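Local coordinates for regulator of Ty1 transposition protein 107 (Saccharomyces cerevisiae, PDB 3T7K), which binds phosphorylated histone H2A through its C-terminal tandem BRCT repeats, an interaction that serves DNA damage repair, at residues C[139-144]-C[197-202]; C[224-229]-C[249-254]. One frame throughout, in Å; residues are numbered along the deposited sequence.

Contact 1 of 2, residues C[139-144]-C[197-202]; sequences ANIRCI and KYVLIV
The flat groups that meet between Cys143, Ile144 and Val199 are peptide units, and one water joins two of them. The water donates to Cys143 O at 2.8 Å and accepts from Val199 N at 3.1 Å. Direct pairing is ruled out by distance, since Cys143 O and Val199 N lie 4.8 Å apart. Beside this bridge, the CA of Ile144 approaches Val199 O at 3.6 Å, a CA-H...O contact bent to 127° at the hydrogen; Val199 O also receives a hydrogen bond from Asn145 ND2.

Val199 directs its CB at the other segment and divides its branches between two isoleucines. With CG1 anti to the backbone N (chi1 -172°), that methyl meets Ile144 CG2 at 3.8 Å, while CG2 reaches the end of Ile141, whose CD1 lies 4.0 Å from it. The Ile141 and Val199 side chains cross at about a right angle. Ile144 works with both branches: CG2 covers Val199, and CG1, set between the backbone N and the carbonyl carbon (chi1 62°), sends CD1 to Ile201. There the two CD1 methyls, of Ile144 and Ile201, stand 3.4 Å apart, tighter than normal van der Waals contact.

These strands, 143-147 and 198-201, are parallel neighbours inside the sheet of the second BRCT repeat. Where strand 143-147 begins, Asn185 accepts from Cys143 N. All five touching residues are buried; the water satisfies two backbone atoms beside apolar side chains, and between residues 139-144 and 197-202, where it replaces direct N-H...O bonds, contact is mainly van der Waals packing of branched side chains.

Contact 2 of 2, residues C[224-229]-C[249-254]; sequences ILIVEW and VLYQKK
Ile226 O is gripped by two consecutive backbone N-H groups, from Leu250 N at 2.8 Å and from Tyr251 N at 3.2 Å. Both donors are tilted from the carbonyl plane, by 17° and 15°, and the longer bond is the more bent. Two residues thus face one, which defines a classic beta bulge and shifts the register by one between Ile226 and Val227. Beyond it the ladder is regular: Tyr251 O accepts from Ile226 N, and Ile224 and Lys253 exchange a reciprocal pair of bonds.

Strand 249-253 runs antiparallel to strand 224-227, the fourth parallel strand of this BRCT sheet, and so adds an outermost strand to it. On one face, Tyr251, with CG opposite its backbone N (chi1 176°), brings the CE2 edge of its ring to Ile224, the side chains crossing at a slant; Ile224 CB lies near the ring plane, 4.0 Å from Tyr251 CE2. The ring's OH continues to Asn216 on helix 205-218. Next to it, Lys253 passes its aliphatic chain by Ile224, with CD 4.1 Å from Ile224 CD1, before its bent end takes NZ to Lys220 O.

Leu225 serves the face that carries Val249 and Gln252: its CD1 lies 4.0 Å from Val249 CG1, the two side chains crossing at about a right angle, and equally near Gln252 CB. At the bulged end, the CB of Leu250 is directed toward strand 224-227. The forked end of Leu250 sits against one side of the Glu228 chain, with CG of Glu228 3.5 Å from Leu250 CD2 and 3.6 Å from Leu250 CD1.

In the fold
From the N terminus, the chain first builds one BRCT repeat with its own four-stranded parallel sheet, then enters the second repeat, which holds both contacts. Contact 1 closes a 52-residue excursion that includes helix 154-163 and strand 168-172. Contact 2 opens later and closes a shorter, 19-residue one around helix 229-237; the two follow in series and neither nests nor crosses. Strands 198-201 and 224-227 are neighbours, so probable backbone bonds between Tyr198 and Leu225 and between Leu200 and Leu225 join them, and Val202 packs on Ile226 and Leu250. Farther along segment 224-229, Trp229 packs against the bound peptide and helix 154-163.

Contact 1 of 2, residues C[139-144]-C[197-202]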
ATOM      1  N   ALA C 139      12.112  -3.594  18.190  1.00 33.61           N
ATOM      2  CA  ALA C 139      12.995  -3.564  19.355  1.00 36.97           C
ATOM      3  C   ALA C 139      12.309  -2.982  20.576  1.00 38.19           C
ATOM      4  O   ALA C 139      12.930  -2.823  21.631  1.00 37.10           O
ATOM      5  CB  ALA C 139      14.258  -2.764  19.045  1.00 36.77           C
ATOM      6  N   ASN C 140      11.032  -2.641  20.427  1.00 35.84           N
ATOM      7  CA  ASN C 140      10.296  -1.984  21.495  1.00 35.94           C
ATOM      8  C   ASN C 140      10.920  -0.672  21.911  1.00 36.36           C
ATOM      9  O   ASN C 140      10.922  -0.325  23.086  1.00 34.62           O
ATOM     10  CB  ASN C 140      10.171  -2.902  22.705  1.00 40.38           C
ATOM     11  CG  ASN C 140       9.122  -3.960  22.503  1.00 41.52           C
ATOM     12  OD1 ASN C 140       8.057  -3.688  21.946  1.00 42.82           O
ATOM     13  ND2 ASN C 140       9.414  -5.173  22.939  1.00 41.76           N
ATOM     14  N   ILE C 141      11.458   0.046  20.932  1.00 35.04           N
ATOM     15  CA  ILE C 141      11.896   1.408  21.119  1.00 32.88           C
ATOM     16  C   ILE C 141      10.854   2.277  20.405  1.00 39.04           C
ATOM     17  O   ILE C 141      10.855   2.375  19.178  1.00 34.98           O
ATOM     18  CB  ILE C 141      13.287   1.643  20.505  1.00 36.86           C
ATOM     19  CG1 ILE C 141      14.330   0.664  21.067  1.00 37.10           C
ATOM     20  CG2 ILE C 141      13.731   3.077  20.718  1.00 30.94           C
ATOM     21  CD1 ILE C 141      14.572   0.786  22.527  1.00 37.58           C
ATOM     22  N   ARG C 142       9.960   2.895  21.171  1.00 36.45           N
ATOM     23  CA  ARG C 142       8.846   3.632  20.580  1.00 38.22           C
ATOM     24  C   ARG C 142       8.971   5.145  20.763  1.00 39.80           C
ATOM     25  O   ARG C 142       8.824   5.903  19.804  1.00 39.10           O
ATOM     26  CB  ARG C 142       7.509   3.116  21.135  1.00 42.63           C
ATOM     27  CG  ARG C 142       6.278   3.751  20.487  1.00 50.53           C
ATOM     28  CD  ARG C 142       5.000   2.999  20.843  0.66 49.98           C
ATOM     29  NE  ARG C 142       4.965   1.670  20.240  0.34 53.17           N
ATOM     30  NH1 ARG C 142       2.781   1.259  20.843  1.00 56.32           N
ATOM     31  NH2 ARG C 142       3.968  -0.323  19.675  0.77 60.56           N
ATOM     32  N   CYS C 143       9.241   5.582  21.995  1.00 37.47           N
ATOM     33  CA  CYS C 143       9.416   7.000  22.283  1.00 35.35           C
ATOM     34  C   CYS C 143      10.809   7.248  22.833  1.00 35.82           C
ATOM     35  O   CYS C 143      11.238   6.605  23.786  1.00 32.89           O
ATOM     36  CB  CYS C 143       8.380   7.483  23.288  1.00 34.75           C
ATOM     37  SG  CYS C 143       6.686   6.991  22.909  1.00 48.42           S
ATOM     38  N   ILE C 144      11.522   8.176  22.229  1.00 35.03           N
ATOM     39  CA  ILE C 144      12.877   8.449  22.664  1.00 37.27           C
ATOM     40  C   ILE C 144      13.080   9.923  22.936  1.00 38.27           C
ATOM     41  O   ILE C 144      12.273  10.764  22.545  1.00 37.17           O
ATOM     42  CB  ILE C 144      13.903   8.049  21.600  1.00 35.97           C
ATOM     43  CG1 ILE C 144      13.668   8.875  20.338  1.00 41.46           C
ATOM     44  CG2 ILE C 144      13.824   6.567  21.313  1.00 33.21           C
ATOM     45  CD1 ILE C 144      14.856   8.923  19.414  1.00 43.26           C
ATOM     46  N   LYS C 197      12.406   1.762  30.043  1.00 31.94           N
ATOM     47  CA  LYS C 197      11.496   2.845  30.368  1.00 31.52           C
ATOM     48  C   LYS C 197      11.990   4.175  29.778  1.00 32.89           C
ATOM     49  O   LYS C 197      11.192   5.027  29.367  1.00 35.59           O
ATOM     50  CB  LYS C 197      11.309   2.938  31.885  1.00 33.69           C
ATOM     51  CG  LYS C 197      10.441   4.081  32.361  1.00 35.02           C
ATOM     52  CD  LYS C 197       8.981   3.823  32.031  1.00 46.31           C
ATOM     53  CE  LYS C 197       8.089   4.812  32.770  1.00 47.60           C
ATOM     54  NZ  LYS C 197       8.619   5.063  34.147  1.00 41.56           N
ATOM     55  N   TYR C 198      13.302   4.373  29.748  1.00 31.26           N
ATOM     56  CA  TYR C 198      13.848   5.614  29.217  1.00 30.36           C
ATOM     57  C   TYR C 198      14.930   5.360  28.194  1.00 31.98           C
ATOM     58  O   TYR C 198      15.908   4.659  28.474  1.00 31.20           O
ATOM     59  CB  TYR C 198      14.452   6.470  30.326  1.00 32.94           C
ATOM     60  CG  TYR C 198      13.464   6.879  31.375  1.00 33.30           C
ATOM     61  CD1 TYR C 198      12.626   7.967  31.177  1.00 34.95           C
ATOM     62  CD2 TYR C 198      13.367   6.176  32.565  1.00 33.61           C
ATOM     63  CE1 TYR C 198      11.710   8.349  32.156  1.00 38.11           C
ATOM     64  CE2 TYR C 198      12.464   6.544  33.542  1.00 36.87           C
ATOM     65  CZ  TYR C 198      11.640   7.630  33.335  1.00 35.37           C
ATOM     66  OH  TYR C 198      10.748   7.987  34.312  1.00 41.98           O
ATOM     67  N   VAL C 199      14.772   5.978  27.033  1.00 26.54           N
ATOM     68  CA  VAL C 199      15.715   5.820  25.947  1.00 28.12           C
ATOM     69  C   VAL C 199      16.152   7.195  25.531  1.00 29.01           C
ATOM     70  O   VAL C 199      15.324   8.061  25.245  1.00 32.39           O
ATOM     71  CB  VAL C 199      15.083   5.106  24.710  1.00 32.00           C
ATOM     72  CG1 VAL C 199      16.158   4.799  23.700  1.00 24.79           C
ATOM     73  CG2 VAL C 199      14.412   3.826  25.138  1.00 29.99           C
ATOM     74  N   LEU C 200      17.459   7.407  25.494  1.00 29.65           N
ATOM     75  CA  LEU C 200      17.995   8.711  25.156  1.00 31.37           C
ATOM     76  C   LEU C 200      19.131   8.552  24.171  1.00 34.42           C
ATOM     77  O   LEU C 200      19.929   7.619  24.279  1.00 34.14           O
ATOM     78  CB  LEU C 200      18.501   9.437  26.411  1.00 33.09           C
ATOM     79  CG  LEU C 200      17.525   9.626  27.585  1.00 34.78           C
ATOM     80  CD1 LEU C 200      17.524   8.413  28.531  1.00 35.81           C
ATOM     81  CD2 LEU C 200      17.883  10.868  28.374  1.00 39.40           C
ATOM     82  N   ILE C 201      19.206   9.472  23.216  1.00 27.86           N
ATOM     83  CA  ILE C 201      20.273   9.464  22.244  1.00 33.33           C
ATOM     84  C   ILE C 201      21.061  10.694  22.578  1.00 36.66           C
ATOM     85  O   ILE C 201      20.499  11.779  22.680  1.00 35.46           O
ATOM     86  CB  ILE C 201      19.741   9.594  20.811  1.00 34.25           C
ATOM     87  CG1 ILE C 201      18.875   8.385  20.464  1.00 32.93           C
ATOM     88  CG2 ILE C 201      20.897   9.709  19.835  1.00 37.80           C
ATOM     89  CD1 ILE C 201      18.212   8.471  19.075  1.00 35.81           C
ATOM     90  N   VAL C 202      22.358  10.529  22.785  1.00 36.88           N
ATOM     91  CA  VAL C 202      23.157  11.625  23.289  1.00 42.82           C
ATOM     92  C   VAL C 202      24.433  11.785  22.496  1.00 45.37           C
ATOM     93  O   VAL C 202      24.788  10.923  21.695  1.00 43.97           O
ATOM     94  CB  VAL C 202      23.491  11.444  24.799  1.00 37.38           C
ATOM     95  CG1 VAL C 202      22.211  11.441  25.624  1.00 38.63           C
ATOM     96  CG2 VAL C 202      24.288  10.178  25.028  1.00 33.19           C
TER
HETATM   97  O   HOH W   1      11.967   7.218  26.418  1.00 31.59           O

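Contact 2 of 2, residues C[224-229]-C[249-254]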
ATOM      1  N   ILE C 224      16.924   2.219  31.926  1.00 32.76           N
ATOM      2  CA  ILE C 224      17.422   3.311  31.113  1.00 31.62           C
ATOM      3  C   ILE C 224      18.366   2.773  30.063  1.00 32.99           C
ATOM      4  O   ILE C 224      19.164   1.874  30.336  1.00 30.46           O
ATOM      5  CB  ILE C 224      18.230   4.311  31.967  1.00 31.77           C
ATOM      6  CG1 ILE C 224      17.426   4.774  33.179  1.00 31.85           C
ATOM      7  CG2 ILE C 224      18.672   5.501  31.125  1.00 33.29           C
ATOM      8  CD1 ILE C 224      18.290   5.434  34.264  1.00 32.13           C
ATOM      9  N   LEU C 225      18.275   3.331  28.860  1.00 32.19           N
ATOM     10  CA  LEU C 225      19.217   3.021  27.806  1.00 27.79           C
ATOM     11  C   LEU C 225      19.690   4.331  27.210  1.00 27.93           C
ATOM     12  O   LEU C 225      18.887   5.153  26.784  1.00 31.00           O
ATOM     13  CB  LEU C 225      18.550   2.159  26.731  1.00 30.79           C
ATOM     14  CG  LEU C 225      19.396   1.921  25.486  1.00 28.31           C
ATOM     15  CD1 LEU C 225      20.685   1.199  25.845  1.00 29.80           C
ATOM     16  CD2 LEU C 225      18.596   1.101  24.497  1.00 31.35           C
ATOM     17  N   ILE C 226      20.996   4.541  27.194  1.00 29.61           N
ATOM     18  CA  ILE C 226      21.547   5.748  26.605  1.00 27.70           C
ATOM     19  C   ILE C 226      22.559   5.335  25.551  1.00 31.01           C
ATOM     20  O   ILE C 226      23.517   4.618  25.851  1.00 33.83           O
ATOM     21  CB  ILE C 226      22.206   6.642  27.673  1.00 25.80           C
ATOM     22  CG1 ILE C 226      21.231   6.895  28.825  1.00 30.39           C
ATOM     23  CG2 ILE C 226      22.627   7.955  27.066  1.00 30.05           C
ATOM     24  CD1 ILE C 226      21.757   7.883  29.877  1.00 30.15           C
ATOM     25  N   VAL C 227      22.344   5.778  24.314  1.00 32.24           N
ATOM     26  CA  VAL C 227      23.193   5.370  23.202  1.00 32.11           C
ATOM     27  C   VAL C 227      23.667   6.563  22.391  1.00 32.88           C
ATOM     28  O   VAL C 227      23.157   7.678  22.541  1.00 38.30           O
ATOM     29  CB  VAL C 227      22.428   4.447  22.227  1.00 31.23           C
ATOM     30  CG1 VAL C 227      21.972   3.175  22.926  1.00 30.72           C
ATOM     31  CG2 VAL C 227      21.243   5.201  21.663  1.00 29.61           C
ATOM     32  N   GLU C 228      24.654   6.327  21.535  1.00 33.85           N
ATOM     33  CA  GLU C 228      25.069   7.315  20.550  1.00 36.60           C
ATOM     34  C   GLU C 228      24.253   7.134  19.258  1.00 35.87           C
ATOM     35  O   GLU C 228      23.636   6.088  19.035  1.00 33.71           O
ATOM     36  CB  GLU C 228      26.560   7.163  20.239  1.00 40.23           C
ATOM     37  CG  GLU C 228      27.457   7.203  21.477  1.00 44.40           C
ATOM     38  CD  GLU C 228      28.946   7.145  21.161  1.00 43.72           C
ATOM     39  OE1 GLU C 228      29.535   6.048  21.252  0.41 42.39           O
ATOM     40  OE2 GLU C 228      29.521   8.204  20.837  0.20 42.91           O
ATOM     41  N   TRP C 229      24.250   8.159  18.415  1.00 39.53           N
ATOM     42  CA  TRP C 229      23.563   8.096  17.127  1.00 37.30           C
ATOM     43  C   TRP C 229      24.028   6.872  16.355  1.00 38.37           C
ATOM     44  O   TRP C 229      23.225   6.153  15.767  1.00 39.79           O
ATOM     45  CB  TRP C 229      23.812   9.385  16.328  1.00 38.83           C
ATOM     46  CG  TRP C 229      23.393   9.323  14.875  1.00 44.51           C
ATOM     47  CD1 TRP C 229      24.198   9.501  13.788  1.00 44.89           C
ATOM     48  CD2 TRP C 229      22.077   9.055  14.358  1.00 42.03           C
ATOM     49  NE1 TRP C 229      23.469   9.368  12.631  1.00 47.35           N
ATOM     50  CE2 TRP C 229      22.166   9.097  12.951  1.00 46.20           C
ATOM     51  CE3 TRP C 229      20.840   8.786  14.949  1.00 43.25           C
ATOM     52  CZ2 TRP C 229      21.059   8.876  12.120  1.00 45.91           C
ATOM     53  CZ3 TRP C 229      19.739   8.563  14.120  1.00 44.23           C
ATOM     54  CH2 TRP C 229      19.859   8.614  12.724  1.00 43.67           C
ATOM     55  N   VAL C 249      26.791   1.840  23.018  1.00 39.94           N
ATOM     56  CA  VAL C 249      25.956   1.991  24.201  1.00 40.66           C
ATOM     57  C   VAL C 249      26.759   2.722  25.272  1.00 42.00           C
ATOM     58  O   VAL C 249      27.847   2.287  25.637  1.00 39.88           O
ATOM     59  CB  VAL C 249      25.487   0.632  24.726  1.00 41.76           C
ATOM     60  CG1 VAL C 249      24.684   0.796  26.020  1.00 36.51           C
ATOM     61  CG2 VAL C 249      24.674  -0.081  23.656  1.00 34.04           C
ATOM     62  N   LEU C 250      26.234   3.839  25.760  1.00 36.34           N
ATOM     63  CA  LEU C 250      26.967   4.644  26.723  1.00 37.91           C
ATOM     64  C   LEU C 250      26.620   4.299  28.161  1.00 40.19           C
ATOM     65  O   LEU C 250      27.434   4.491  29.071  1.00 35.22           O
ATOM     66  CB  LEU C 250      26.734   6.126  26.468  1.00 41.26           C
ATOM     67  CG  LEU C 250      27.058   6.526  25.028  1.00 41.38           C
ATOM     68  CD1 LEU C 250      27.049   8.032  24.909  1.00 42.51           C
ATOM     69  CD2 LEU C 250      28.419   5.958  24.649  1.00 43.99           C
ATOM     70  N   TYR C 251      25.411   3.785  28.356  1.00 37.57           N
ATOM     71  CA  TYR C 251      24.905   3.476  29.683  1.00 34.23           C
ATOM     72  C   TYR C 251      23.650   2.651  29.564  1.00 33.40           C
ATOM     73  O   TYR C 251      22.758   2.960  28.772  1.00 35.97           O
ATOM     74  CB  TYR C 251      24.598   4.777  30.430  1.00 35.39           C
ATOM     75  CG  TYR C 251      23.984   4.590  31.798  1.00 35.54           C
ATOM     76  CD1 TYR C 251      24.760   4.699  32.949  1.00 38.53           C
ATOM     77  CD2 TYR C 251      22.630   4.308  31.942  1.00 32.49           C
ATOM     78  CE1 TYR C 251      24.200   4.535  34.214  1.00 38.73           C
ATOM     79  CE2 TYR C 251      22.063   4.147  33.191  1.00 39.57           C
ATOM     80  CZ  TYR C 251      22.856   4.261  34.325  1.00 40.07           C
ATOM     81  OH  TYR C 251      22.303   4.100  35.570  1.00 44.41           O
ATOM     82  N   GLN C 252      23.569   1.577  30.328  1.00 38.16           N
ATOM     83  CA  GLN C 252      22.294   0.874  30.415  1.00 33.16           C
ATOM     84  C   GLN C 252      22.066   0.306  31.790  1.00 37.60           C
ATOM     85  O   GLN C 252      23.007  -0.111  32.482  1.00 36.82           O
ATOM     86  CB  GLN C 252      22.136  -0.196  29.342  1.00 33.76           C
ATOM     87  CG  GLN C 252      23.213  -1.210  29.257  1.00 36.36           C
ATOM     88  CD  GLN C 252      22.992  -2.156  28.078  1.00 46.11           C
ATOM     89  OE1 GLN C 252      21.859  -2.356  27.629  1.00 43.70           O
ATOM     90  NE2 GLN C 252      24.077  -2.722  27.562  1.00 44.10           N
ATOM     91  N   LYS C 253      20.802   0.308  32.178  1.00 35.44           N
ATOM     92  CA  LYS C 253      20.369  -0.144  33.484  1.00 36.68           C
ATOM     93  C   LYS C 253      19.149  -0.979  33.154  1.00 36.20           C
ATOM     94  O   LYS C 253      18.147  -0.430  32.682  1.00 34.62           O
ATOM     95  CB  LYS C 253      19.980   1.088  34.323  1.00 34.15           C
ATOM     96  CG  LYS C 253      19.371   0.813  35.702  1.00 39.08           C
ATOM     97  CD  LYS C 253      19.146   2.148  36.473  1.00 34.99           C
ATOM     98  CE  LYS C 253      18.821   1.914  37.930  1.00 41.13           C
ATOM     99  NZ  LYS C 253      17.674   1.001  38.115  1.00 41.06           N
ATOM    100  N   LYS C 254      19.251  -2.300  33.350  1.00 35.64           N
ATOM    101  CA  LYS C 254      18.197  -3.242  32.981  1.00 44.43           C
ATOM    102  C   LYS C 254      17.981  -4.294  34.066  1.00 45.52           C
ATOM    103  O   LYS C 254      18.380  -4.090  35.227  1.00 49.02           O
ATOM    104  CB  LYS C 254      18.510  -3.905  31.615  1.00 39.48           C
ATOM    105  CG  LYS C 254      20.049  -3.906  31.269  1.00 43.74           C
ATOM    106  CD  LYS C 254      20.254  -4.845  30.010  1.00 45.89           C
ATOM    107  CE  LYS C 254      21.356  -5.858  30.333  0.15 44.33           C
ATOM    108  NZ  LYS C 254      21.628  -6.839  29.247  0.37 43.62           N
TER